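Local coordinates for cytosol aminopeptidase (Staphylococcus aureus subsp. aureus, PDB 3KZW), which probably removes amino acids one at a time from the N-termini of peptides, as a hexameric metal-dependent aminopeptidase of the leucyl aminopeptidase family, at residues Thr105-Tyr108 and Gln109-Leu112; Ile420-Ile423 and Ser424-Asp428; Lys113-Gly116 and His117-Tyr121; Ile316-Ala319 and Ala320-Leu323. All blocks are in the same frame, centred on the assembly; numbering follows the deposited sequence.

Interaction 1 of 4, residues Thr105-Tyr108 and Gln109-Leu112; sequences TRSY and QDML
Ser107 and Asp110 exchange bonds at the first turn of helix 108-124. Asp110 N donates to Ser107 OG at 3.3 Å, and in return Ser107 N donates to Asp110 OD2 at 3.0 Å, with an N-H...O angle of 159°. That donor reaches OD2 from above the carboxylate plane, 35° out of it. Ser107 OG lies between its own backbone N and carbonyl carbon (chi1 60°), which turns the hydroxyl down to the amides of the first turn; it also makes a weak bond to Asp110 OD2. OD2 thus takes the amide and, weakly, the hydroxyl of Ser107. Routine helix bonds follow from Met111 N to Ser107 O and from Leu112 N to Tyr108 O.

The tight part of the contact is apolar. The Tyr108 ring slants across Leu112, whose CD1 is 3.7 Å from Tyr108 CE2 while Leu112 CD2 sits 3.9 Å from Tyr108 OH. Met111 and Leu112 are buried, and helix 144-157 covers this side through Ala150, Ile153 and Arg157. Arg106 lays its aliphatic part against Asp110, CG to CB 3.8 Å, but sends its guanidinium away to a salt bridge with Asp142 and a bond to Phe137 O. Looser and more open is the end at Thr105, an exposed residue whose side chain stays 6.2 Å or more from residues 109-112. Reciprocal bonds between the N-cap residue and the residue three places on make this a capping box, here starting a helix of the N-terminal domain.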
loop_
_atom_site.group_PDB
_atom_site.type_symbol
_atom_site.label_atom_id
_atom_site.label_comp_id
_atom_site.label_asym_id
_atom_site.label_seq_id
_atom_site.Cartn_x
_atom_site.Cartn_y
_atom_site.Cartn_z
ATOM N N THR A 105 5.620 38.119 -33.346
ATOM C CA THR A 105 5.928 36.953 -32.515
ATOM C C THR A 105 4.771 35.951 -32.473
ATOM O O THR A 105 4.401 35.457 -31.403
ATOM C CB THR A 105 6.313 37.372 -31.073
ATOM O OG1 THR A 105 5.263 38.163 -30.501
ATOM C CG2 THR A 105 7.614 38.172 -31.067
ATOM N N ARG A 106 4.207 35.655 -33.643
ATOM C CA ARG A 106 3.086 34.722 -33.745
ATOM C C ARG A 106 3.542 33.339 -34.215
ATOM O O ARG A 106 3.881 33.146 -35.383
ATOM C CB ARG A 106 1.993 35.282 -34.661
ATOM C CG ARG A 106 0.669 34.530 -34.582
ATOM C CD ARG A 106 -0.433 35.223 -35.366
ATOM N NE ARG A 106 -0.208 35.183 -36.812
ATOM C CZ ARG A 106 -1.131 35.465 -37.731
ATOM N NH1 ARG A 106 -2.360 35.806 -37.368
ATOM N NH2 ARG A 106 -0.827 35.398 -39.018
ATOM N N SER A 107 3.540 32.384 -33.289
ATOM C CA SER A 107 3.984 31.018 -33.558
ATOM C C SER A 107 2.897 30.189 -34.238
ATOM O O SER A 107 1.758 30.644 -34.383
ATOM C CB SER A 107 4.418 30.343 -32.254
ATOM O OG SER A 107 3.348 30.295 -31.323
ATOM N N TYR A 108 3.257 28.976 -34.655
ATOM C CA TYR A 108 2.302 28.030 -35.232
ATOM C C TYR A 108 1.285 27.566 -34.187
ATOM O O TYR A 108 0.118 27.328 -34.507
ATOM C CB TYR A 108 3.032 26.831 -35.847
ATOM C CG TYR A 108 2.120 25.789 -36.463
ATOM C CD1 TYR A 108 1.508 26.010 -37.696
ATOM C CD2 TYR A 108 1.876 24.578 -35.814
ATOM C CE1 TYR A 108 0.669 25.055 -38.266
ATOM C CE2 TYR A 108 1.039 23.615 -36.374
ATOM C CZ TYR A 108 0.440 23.861 -37.599
ATOM O OH TYR A 108 -0.387 22.906 -38.155
ATOM N N GLN A 109 1.740 27.441 -32.940
ATOM C CA GLN A 109 0.864 27.123 -31.811
ATOM C C GLN A 109 -0.215 28.197 -31.650
ATOM O O GLN A 109 -1.387 27.878 -31.448
ATOM C CB GLN A 109 1.678 26.984 -30.522
ATOM C CG GLN A 109 0.879 26.503 -29.316
ATOM C CD GLN A 109 1.666 26.587 -28.020
ATOM O OE1 GLN A 109 1.999 25.566 -27.416
ATOM N NE2 GLN A 109 1.974 27.809 -27.590
ATOM N N ASP A 110 0.194 29.462 -31.748
ATOM C CA ASP A 110 -0.730 30.595 -31.698
ATOM C C ASP A 110 -1.811 30.478 -32.770
ATOM O O ASP A 110 -2.986 30.693 -32.485
ATOM C CB ASP A 110 0.020 31.927 -31.838
ATOM C CG ASP A 110 0.891 32.253 -30.625
ATOM O OD1 ASP A 110 0.559 31.820 -29.500
ATOM O OD2 ASP A 110 1.912 32.958 -30.799
ATOM N N MET A 111 -1.409 30.117 -33.990
ATOM C CA MET A 111 -2.341 29.927 -35.109
ATOM C C MET A 111 -3.365 28.829 -34.814
ATOM O O MET A 111 -4.544 28.975 -35.137
ATOM C CB MET A 111 -1.594 29.608 -36.411
ATOM C CG MET A 111 -0.754 30.745 -36.986
ATOM S SD MET A 111 0.260 30.188 -38.389
ATOM C CE MET A 111 1.524 31.477 -38.491
ATOM N N LEU A 112 -2.908 27.737 -34.198
ATOM C CA LEU A 112 -3.796 26.643 -33.788
ATOM C C LEU A 112 -4.775 27.090 -32.702
ATOM O O LEU A 112 -5.937 26.685 -32.697
ATOM C CB LEU A 112 -2.990 25.434 -33.306
ATOM C CG LEU A 112 -2.139 24.657 -34.313
ATOM C CD1 LEU A 112 -1.356 23.572 -33.600
ATOM C CD2 LEU A 112 -2.986 24.054 -35.426
#

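Interaction 2 of 4, residues Ile420-Ile423 and Ser424-Asp428; sequences ILQI and SSEVD
Chi1 values of 71° at Ser424 and 67° at Ser425 tuck both hydroxyls between backbone N and carbonyl carbon, back against the preceding turn of helix 414-426. Ser425 OG thereby reaches Gln422 O at 2.7 Å and donates to it, approaching 28° out of the carbonyl plane. Ser424 OG lies 3.1 Å from Leu421 O and 3.3 Å from Ile420 O. Ser424 N makes the regular helical bond to Ile420 O, 2.9 Å long.

Toward the C-terminal end the bonding tightens from four residues back to three. Glu426 N donates to Ile423 O at 3.0 Å from well above the carbonyl plane, and keeps a weak bond to Gln422 O as well. Val427 N bonds to Ser424 O at 3.2 Å and adds a weak bond to Ile423 O. The exposed side chains of Gln422 and Glu426 meet aslant with their end planes 79° apart.

Buried Ile420, Ile423 and Ser424, together with Val427, pack on helix 505-512, where Thr507 meets three of them; Leu421 and Ser424 also touch Val431 of the next strand. They lie at the end of the helix in a beta-alpha-beta unit made of strand 406-411, helix 414-426 and strand 431-433. The chemistry is that of a last helical turn whose carbonyls take more than one donor: Gln422 O accepts the Ser425 hydroxyl besides a weak bond from Glu426 N, and Ile423 O takes Glu426 N and, weakly, Val427 N, so that straight helical bonds give way to bent ones.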
loop_
_atom_site.group_PDB
_atom_site.type_symbol
_atom_site.label_atom_id
_atom_site.label_comp_id
_atom_site.label_asym_id
_atom_site.label_seq_id
_atom_site.Cartn_x
_atom_site.Cartn_y
_atom_site.Cartn_z
ATOM N N ILE A 420 12.817 14.319 -37.561
ATOM C CA ILE A 420 11.499 14.193 -36.948
ATOM C C ILE A 420 11.384 15.037 -35.675
ATOM O O ILE A 420 10.353 15.677 -35.441
ATOM C CB ILE A 420 11.130 12.709 -36.700
ATOM C CG1 ILE A 420 10.812 12.029 -38.035
ATOM C CG2 ILE A 420 9.939 12.579 -35.745
ATOM C CD1 ILE A 420 10.801 10.525 -37.974
ATOM N N LEU A 421 12.449 15.054 -34.873
ATOM C CA LEU A 421 12.496 15.893 -33.676
ATOM C C LEU A 421 12.398 17.378 -34.028
ATOM O O LEU A 421 11.829 18.161 -33.269
ATOM C CB LEU A 421 13.764 15.621 -32.859
ATOM C CG LEU A 421 13.940 14.255 -32.186
ATOM C CD1 LEU A 421 15.331 14.143 -31.587
ATOM C CD2 LEU A 421 12.878 13.994 -31.124
ATOM N N GLN A 422 12.948 17.753 -35.180
ATOM C CA GLN A 422 12.831 19.120 -35.690
ATOM C C GLN A 422 11.420 19.430 -36.175
ATOM O O GLN A 422 10.844 20.456 -35.809
ATOM C CB GLN A 422 13.838 19.376 -36.817
ATOM C CG GLN A 422 15.039 20.212 -36.402
ATOM C CD GLN A 422 14.664 21.650 -36.073
ATOM O OE1 GLN A 422 13.926 22.298 -36.820
ATOM N NE2 GLN A 422 15.172 22.154 -34.950
ATOM N N ILE A 423 10.877 18.535 -37.000
ATOM C CA ILE A 423 9.546 18.696 -37.582
ATOM C C ILE A 423 8.480 18.806 -36.492
ATOM O O ILE A 423 7.611 19.676 -36.557
ATOM C CB ILE A 423 9.216 17.537 -38.562
ATOM C CG1 ILE A 423 9.979 17.718 -39.878
ATOM C CG2 ILE A 423 7.712 17.442 -38.824
ATOM C CD1 ILE A 423 10.144 16.442 -40.686
ATOM N N SER A 424 8.572 17.938 -35.487
ATOM C CA SER A 424 7.599 17.900 -34.395
ATOM C C SER A 424 7.555 19.208 -33.610
ATOM O O SER A 424 6.481 19.678 -33.250
ATOM C CB SER A 424 7.876 16.727 -33.459
ATOM O OG SER A 424 9.053 16.942 -32.706
ATOM N N SER A 425 8.722 19.798 -33.365
ATOM C CA SER A 425 8.810 21.058 -32.627
ATOM C C SER A 425 8.217 22.219 -33.423
ATOM O O SER A 425 7.864 23.252 -32.856
ATOM C CB SER A 425 10.257 21.359 -32.231
ATOM O OG SER A 425 11.057 21.624 -33.368
ATOM N N GLU A 426 8.103 22.032 -34.734
ATOM C CA GLU A 426 7.542 23.042 -35.629
ATOM C C GLU A 426 6.027 22.910 -35.811
ATOM O O GLU A 426 5.370 23.858 -36.250
ATOM C CB GLU A 426 8.238 22.993 -36.989
ATOM C CG GLU A 426 9.679 23.487 -36.967
ATOM C CD GLU A 426 10.436 23.178 -38.249
ATOM O OE1 GLU A 426 9.876 22.484 -39.130
ATOM O OE2 GLU A 426 11.598 23.630 -38.373
ATOM N N VAL A 427 5.481 21.740 -35.476
ATOM C CA VAL A 427 4.043 21.484 -35.620
ATOM C C VAL A 427 3.329 21.294 -34.276
ATOM O O VAL A 427 2.287 20.636 -34.200
ATOM C CB VAL A 427 3.741 20.293 -36.581
ATOM C CG1 VAL A 427 4.187 20.620 -38.004
ATOM C CG2 VAL A 427 4.380 18.999 -36.087
ATOM N N ASP A 428 3.897 21.894 -33.230
ATOM C CA ASP A 428 3.324 21.896 -31.877
ATOM C C ASP A 428 3.103 20.495 -31.286
ATOM O O ASP A 428 2.068 20.219 -30.675
ATOM C CB ASP A 428 2.034 22.735 -31.826
ATOM C CG ASP A 428 1.595 23.052 -30.405
ATOM O OD1 ASP A 428 2.449 23.472 -29.596
ATOM O OD2 ASP A 428 0.394 22.882 -30.098
#

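Interaction 3 of 4, residues Lys113-Gly116 and His117-Tyr121; sequences KIWG and HLFQY
Trp115 and Phe119, one turn apart on helix 108-124, lie alongside each other and point the same way. Their planes are nearly parallel, 14° apart, but slid so far that the six-membered ring of Trp115 and the Phe119 ring scarcely overlap, with centroids separated by 5.6 Å. Contact is made where Trp115 CE3 meets Phe119 CZ at 3.7 Å. Leu118 joins them from the neighbouring position: its CG is anti to the backbone N (chi1 179°), which brings CD2 to 3.9 Å from Trp115 CE3. Away from this apolar group, Lys113 and His117 also run side by side, Lys113 CG lying 3.7 Å from His117 CE1. Gln120 passes close to the Gly116 carbonyl, its CG 3.3 Å from Gly116 O, and its OE1 lies at the edge of the His117 ring, in the ring plane.

Behind these side chains stands an unbroken run of helical bonds. Phe119 N donates to Trp115 O at 3.0 Å and almost straight, 175° at the hydrogen; His117, Leu118 and Gln120 repeat the pattern with Lys113, Ile114 and Gly116.

Farther out, Phe137 stacks on Trp115, and Ala150, Cys151 and Gln154 of helix 144-157 touch the Trp115 side chain, while Ile114 and Leu118 settle on strand 91-101. His117 ND1 bonds to Gly79 O, and Gln120 NE2 to both Ser493 O and Ala158 O. The chemistry is therefore divided round the helix, with dispersion contacts between aromatic and aliphatic groups in the buried core and backbone carbonyls accepting from His117 ND1 and Gln120 NE2.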
loop_
_atom_site.group_PDB
_atom_site.type_symbol
_atom_site.label_atom_id
_atom_site.label_comp_id
_atom_site.label_asym_id
_atom_site.label_seq_id
_atom_site.Cartn_x
_atom_site.Cartn_y
_atom_site.Cartn_z
ATOM N N LYS A 113 -4.289 27.927 -31.792
ATOM C CA LYS A 113 -5.107 28.488 -30.724
ATOM C C LYS A 113 -6.136 29.479 -31.278
ATOM O O LYS A 113 -7.274 29.516 -30.812
ATOM C CB LYS A 113 -4.215 29.162 -29.675
ATOM C CG LYS A 113 -4.913 29.471 -28.356
ATOM C CD LYS A 113 -3.983 30.159 -27.362
ATOM C CE LYS A 113 -3.038 29.174 -26.682
ATOM N NZ LYS A 113 -2.085 29.867 -25.767
ATOM N N ILE A 114 -5.725 30.269 -32.273
ATOM C CA ILE A 114 -6.591 31.264 -32.912
ATOM C C ILE A 114 -7.743 30.598 -33.666
ATOM O O ILE A 114 -8.908 30.881 -33.384
ATOM C CB ILE A 114 -5.792 32.213 -33.858
ATOM C CG1 ILE A 114 -4.891 33.147 -33.047
ATOM C CG2 ILE A 114 -6.733 33.038 -34.734
ATOM C CD1 ILE A 114 -3.709 33.696 -33.828
ATOM N N TRP A 115 -7.415 29.719 -34.611
ATOM C CA TRP A 115 -8.429 29.012 -35.400
ATOM C C TRP A 115 -9.253 28.063 -34.532
ATOM O O TRP A 115 -10.463 27.926 -34.724
ATOM C CB TRP A 115 -7.794 28.240 -36.562
ATOM C CG TRP A 115 -7.200 29.102 -37.638
ATOM C CD1 TRP A 115 -5.884 29.165 -38.005
ATOM C CD2 TRP A 115 -7.899 30.017 -38.494
ATOM N NE1 TRP A 115 -5.720 30.064 -39.031
ATOM C CE2 TRP A 115 -6.937 30.602 -39.351
ATOM C CE3 TRP A 115 -9.241 30.404 -38.619
ATOM C CZ2 TRP A 115 -7.278 31.552 -40.322
ATOM C CZ3 TRP A 115 -9.578 31.350 -39.583
ATOM C CH2 TRP A 115 -8.598 31.912 -40.420
ATOM N N GLY A 116 -8.586 27.420 -33.574
ATOM C CA GLY A 116 -9.224 26.481 -32.659
ATOM C C GLY A 116 -10.360 27.094 -31.868
ATOM O O GLY A 116 -11.493 26.617 -31.933
ATOM N N HIS A 117 -10.060 28.159 -31.130
ATOM C CA HIS A 117 -11.069 28.841 -30.321
ATOM C C HIS A 117 -12.183 29.464 -31.163
ATOM O O HIS A 117 -13.342 29.495 -30.741
ATOM C CB HIS A 117 -10.435 29.898 -29.411
ATOM C CG HIS A 117 -9.679 29.328 -28.250
ATOM N ND1 HIS A 117 -8.716 30.041 -27.571
ATOM C CD2 HIS A 117 -9.735 28.112 -27.656
ATOM C CE1 HIS A 117 -8.214 29.293 -26.605
ATOM N NE2 HIS A 117 -8.814 28.117 -26.636
ATOM N N LEU A 118 -11.823 29.950 -32.351
ATOM C CA LEU A 118 -12.785 30.553 -33.272
ATOM C C LEU A 118 -13.832 29.549 -33.746
ATOM O O LEU A 118 -15.025 29.771 -33.558
ATOM C CB LEU A 118 -12.071 31.186 -34.472
ATOM C CG LEU A 118 -12.951 31.845 -35.545
ATOM C CD1 LEU A 118 -13.674 33.072 -34.995
ATOM C CD2 LEU A 118 -12.135 32.204 -36.771
ATOM N N PHE A 119 -13.379 28.449 -34.348
ATOM C CA PHE A 119 -14.285 27.424 -34.875
ATOM C C PHE A 119 -15.120 26.741 -33.786
ATOM O O PHE A 119 -16.251 26.323 -34.036
ATOM C CB PHE A 119 -13.524 26.386 -35.707
ATOM C CG PHE A 119 -12.939 26.934 -36.981
ATOM C CD1 PHE A 119 -13.717 27.686 -37.862
ATOM C CD2 PHE A 119 -11.613 26.681 -37.315
ATOM C CE1 PHE A 119 -13.174 28.189 -39.043
ATOM C CE2 PHE A 119 -11.065 27.180 -38.496
ATOM C CZ PHE A 119 -11.846 27.933 -39.358
ATOM N N GLN A 120 -14.557 26.642 -32.582
ATOM C CA GLN A 120 -15.285 26.124 -31.422
ATOM C C GLN A 120 -16.423 27.056 -31.022
ATOM O O GLN A 120 -17.510 26.598 -30.673
ATOM C CB GLN A 120 -14.342 25.903 -30.238
ATOM C CG GLN A 120 -13.529 24.621 -30.331
ATOM C CD GLN A 120 -12.461 24.514 -29.260
ATOM O OE1 GLN A 120 -12.273 25.428 -28.454
ATOM N NE2 GLN A 120 -11.749 23.392 -29.247
ATOM N N TYR A 121 -16.165 28.362 -31.077
ATOM C CA TYR A 121 -17.189 29.364 -30.796
ATOM C C TYR A 121 -18.289 29.341 -31.859
ATOM O O TYR A 121 -19.476 29.371 -31.530
ATOM C CB TYR A 121 -16.577 30.765 -30.680
ATOM C CG TYR A 121 -17.588 31.826 -30.304
ATOM C CD1 TYR A 121 -17.987 31.995 -28.980
ATOM C CD2 TYR A 121 -18.156 32.653 -31.273
ATOM C CE1 TYR A 121 -18.921 32.961 -28.628
ATOM C CE2 TYR A 121 -19.097 33.623 -30.932
ATOM C CZ TYR A 121 -19.472 33.772 -29.607
ATOM O OH TYR A 121 -20.401 34.730 -29.263
#

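Interaction 4 of 4, residues Ile316-Ala319 and Ala320-Leu323; sequences IIEA and ASRL
Glu318 and Arg322 meet one helical turn apart, yet each polar end has its stronger partner outside the pair. The Glu318 chain bends at chi2 (73°), carrying its carboxylate toward the next turn, and OE2 comes 3.2 Å from Arg322 CD. The salt bridge from Glu318 OE2 to Arg322 NH1 is long, 3.9 Å, with the oxygen at the edge of the guanidinium and the two planes 65° apart. Glu318 OE1 is instead hydrogen-bonded to His226 NE2, and Arg322 NH2 to Gln198 OE1 on helix 188-208. The buried carboxylate thus has an imidazole on one oxygen and a guanidinium at long salt-bridge range of the other, which would probably favour its charged form.

Ser321 OG, folded back over the preceding turn, lies 3.0 Å from Glu318 O and 3.2 Å from Ile317 O. Both carbonyls have backbone donors in any case: Ser321 N gives its hydrogen to Ile317 O at 3.0 Å, and Arg322 N serves Glu318 O. Ala320 N to Ile316 O and Leu323 N to Ala319 O, the latter 3.0 Å, complete the set of backbone bonds.

Ala319 touches Ser199 of helix 188-208 and Val509 of helix 505-512, while Ile316 packs on helix 505-512 and Ile317 on Ile266 of strand 262-269. This is the C-terminal part of helix 308-322, a largely buried stretch of helix packed between strand 262-269 and helices 188-208 and 505-512 in the alpha/beta catalytic domain of the aminopeptidase family.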
loop_
_atom_site.group_PDB
_atom_site.type_symbol
_atom_site.label_atom_id
_atom_site.label_comp_id
_atom_site.label_asym_id
_atom_site.label_seq_id
_atom_site.Cartn_x
_atom_site.Cartn_y
_atom_site.Cartn_z
ATOM N N ILE A 316 -2.510 8.233 -40.328
ATOM C CA ILE A 316 -1.368 8.662 -41.143
ATOM C C ILE A 316 -1.503 8.180 -42.591
ATOM O O ILE A 316 -1.300 8.953 -43.530
ATOM C CB ILE A 316 -0.013 8.207 -40.530
ATOM C CG1 ILE A 316 0.255 8.946 -39.215
ATOM C CG2 ILE A 316 1.135 8.457 -41.495
ATOM C CD1 ILE A 316 1.277 8.270 -38.310
ATOM N N ILE A 317 -1.859 6.907 -42.761
ATOM C CA ILE A 317 -2.051 6.323 -44.090
ATOM C C ILE A 317 -3.259 6.953 -44.798
ATOM O O ILE A 317 -3.215 7.207 -46.006
ATOM C CB ILE A 317 -2.158 4.778 -44.021
ATOM C CG1 ILE A 317 -0.835 4.184 -43.520
ATOM C CG2 ILE A 317 -2.520 4.188 -45.383
ATOM C CD1 ILE A 317 -0.921 2.746 -43.035
ATOM N N GLU A 318 -4.321 7.221 -44.036
ATOM C CA GLU A 318 -5.510 7.903 -44.551
ATOM C C GLU A 318 -5.161 9.284 -45.104
ATOM O O GLU A 318 -5.641 9.668 -46.175
ATOM C CB GLU A 318 -6.587 8.008 -43.461
ATOM C CG GLU A 318 -7.786 8.907 -43.792
ATOM C CD GLU A 318 -8.746 8.311 -44.822
ATOM O OE1 GLU A 318 -8.519 7.177 -45.293
ATOM O OE2 GLU A 318 -9.745 8.982 -45.161
ATOM N N ALA A 319 -4.324 10.017 -44.372
ATOM C CA ALA A 319 -3.889 11.347 -44.790
ATOM C C ALA A 319 -2.987 11.280 -46.019
ATOM O O ALA A 319 -3.157 12.054 -46.961
ATOM C CB ALA A 319 -3.189 12.058 -43.650
ATOM N N ALA A 320 -2.042 10.343 -46.010
ATOM C CA ALA A 320 -1.097 10.178 -47.112
ATOM C C ALA A 320 -1.790 9.837 -48.430
ATOM O O ALA A 320 -1.399 10.338 -49.489
ATOM C CB ALA A 320 -0.052 9.124 -46.764
ATOM N N SER A 321 -2.822 8.998 -48.356
ATOM C CA SER A 321 -3.555 8.556 -49.544
ATOM C C SER A 321 -4.462 9.646 -50.110
ATOM O O SER A 321 -4.559 9.809 -51.331
ATOM C CB SER A 321 -4.358 7.287 -49.249
ATOM O OG SER A 321 -5.371 7.526 -48.290
ATOM N N ARG A 322 -5.117 10.390 -49.220
ATOM C CA ARG A 322 -6.001 11.487 -49.623
ATOM C C ARG A 322 -5.229 12.684 -50.162
ATOM O O ARG A 322 -5.743 13.436 -50.989
ATOM C CB ARG A 322 -6.907 11.915 -48.468
ATOM C CG ARG A 322 -8.121 11.017 -48.279
ATOM C CD ARG A 322 -8.943 11.440 -47.074
ATOM N NE ARG A 322 -9.664 12.692 -47.300
ATOM C CZ ARG A 322 -10.403 13.315 -46.384
ATOM N NH1 ARG A 322 -10.527 12.809 -45.161
ATOM N NH2 ARG A 322 -11.019 14.449 -46.691
ATOM N N LEU A 323 -3.997 12.853 -49.689
ATOM C CA LEU A 323 -3.105 13.886 -50.211
ATOM C C LEU A 323 -2.355 13.398 -51.449
ATOM O O LEU A 323 -1.664 14.181 -52.107
ATOM C CB LEU A 323 -2.115 14.350 -49.136
ATOM C CG LEU A 323 -2.663 15.083 -47.907
ATOM C CD1 LEU A 323 -1.520 15.521 -47.007
ATOM C CD2 LEU A 323 -3.527 16.274 -48.298
#

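How the interactions relate
From the N terminus, interaction 1 spans the end of the loop after strand 91-101 and the start of helix 108-124, and interaction 3 continues directly along the same helix; Arg106 CD and Ile114 CD1 touch at 3.9 Å. Interaction 4 follows in the catalytic domain, near the end of helix 308-322, and interaction 2 ends helix 414-426. Each joins residues within a turn or so of each other, so none closes a long loop, and they neither nest nor cross. Interactions 1 and 2 nevertheless meet in space: Tyr108 CE2 packs 3.8 Å from Val427 CA, joining N-terminal and catalytic domains. Interaction 4 touches none of the others, but shares helix 505-512 as a neighbour with interaction 2.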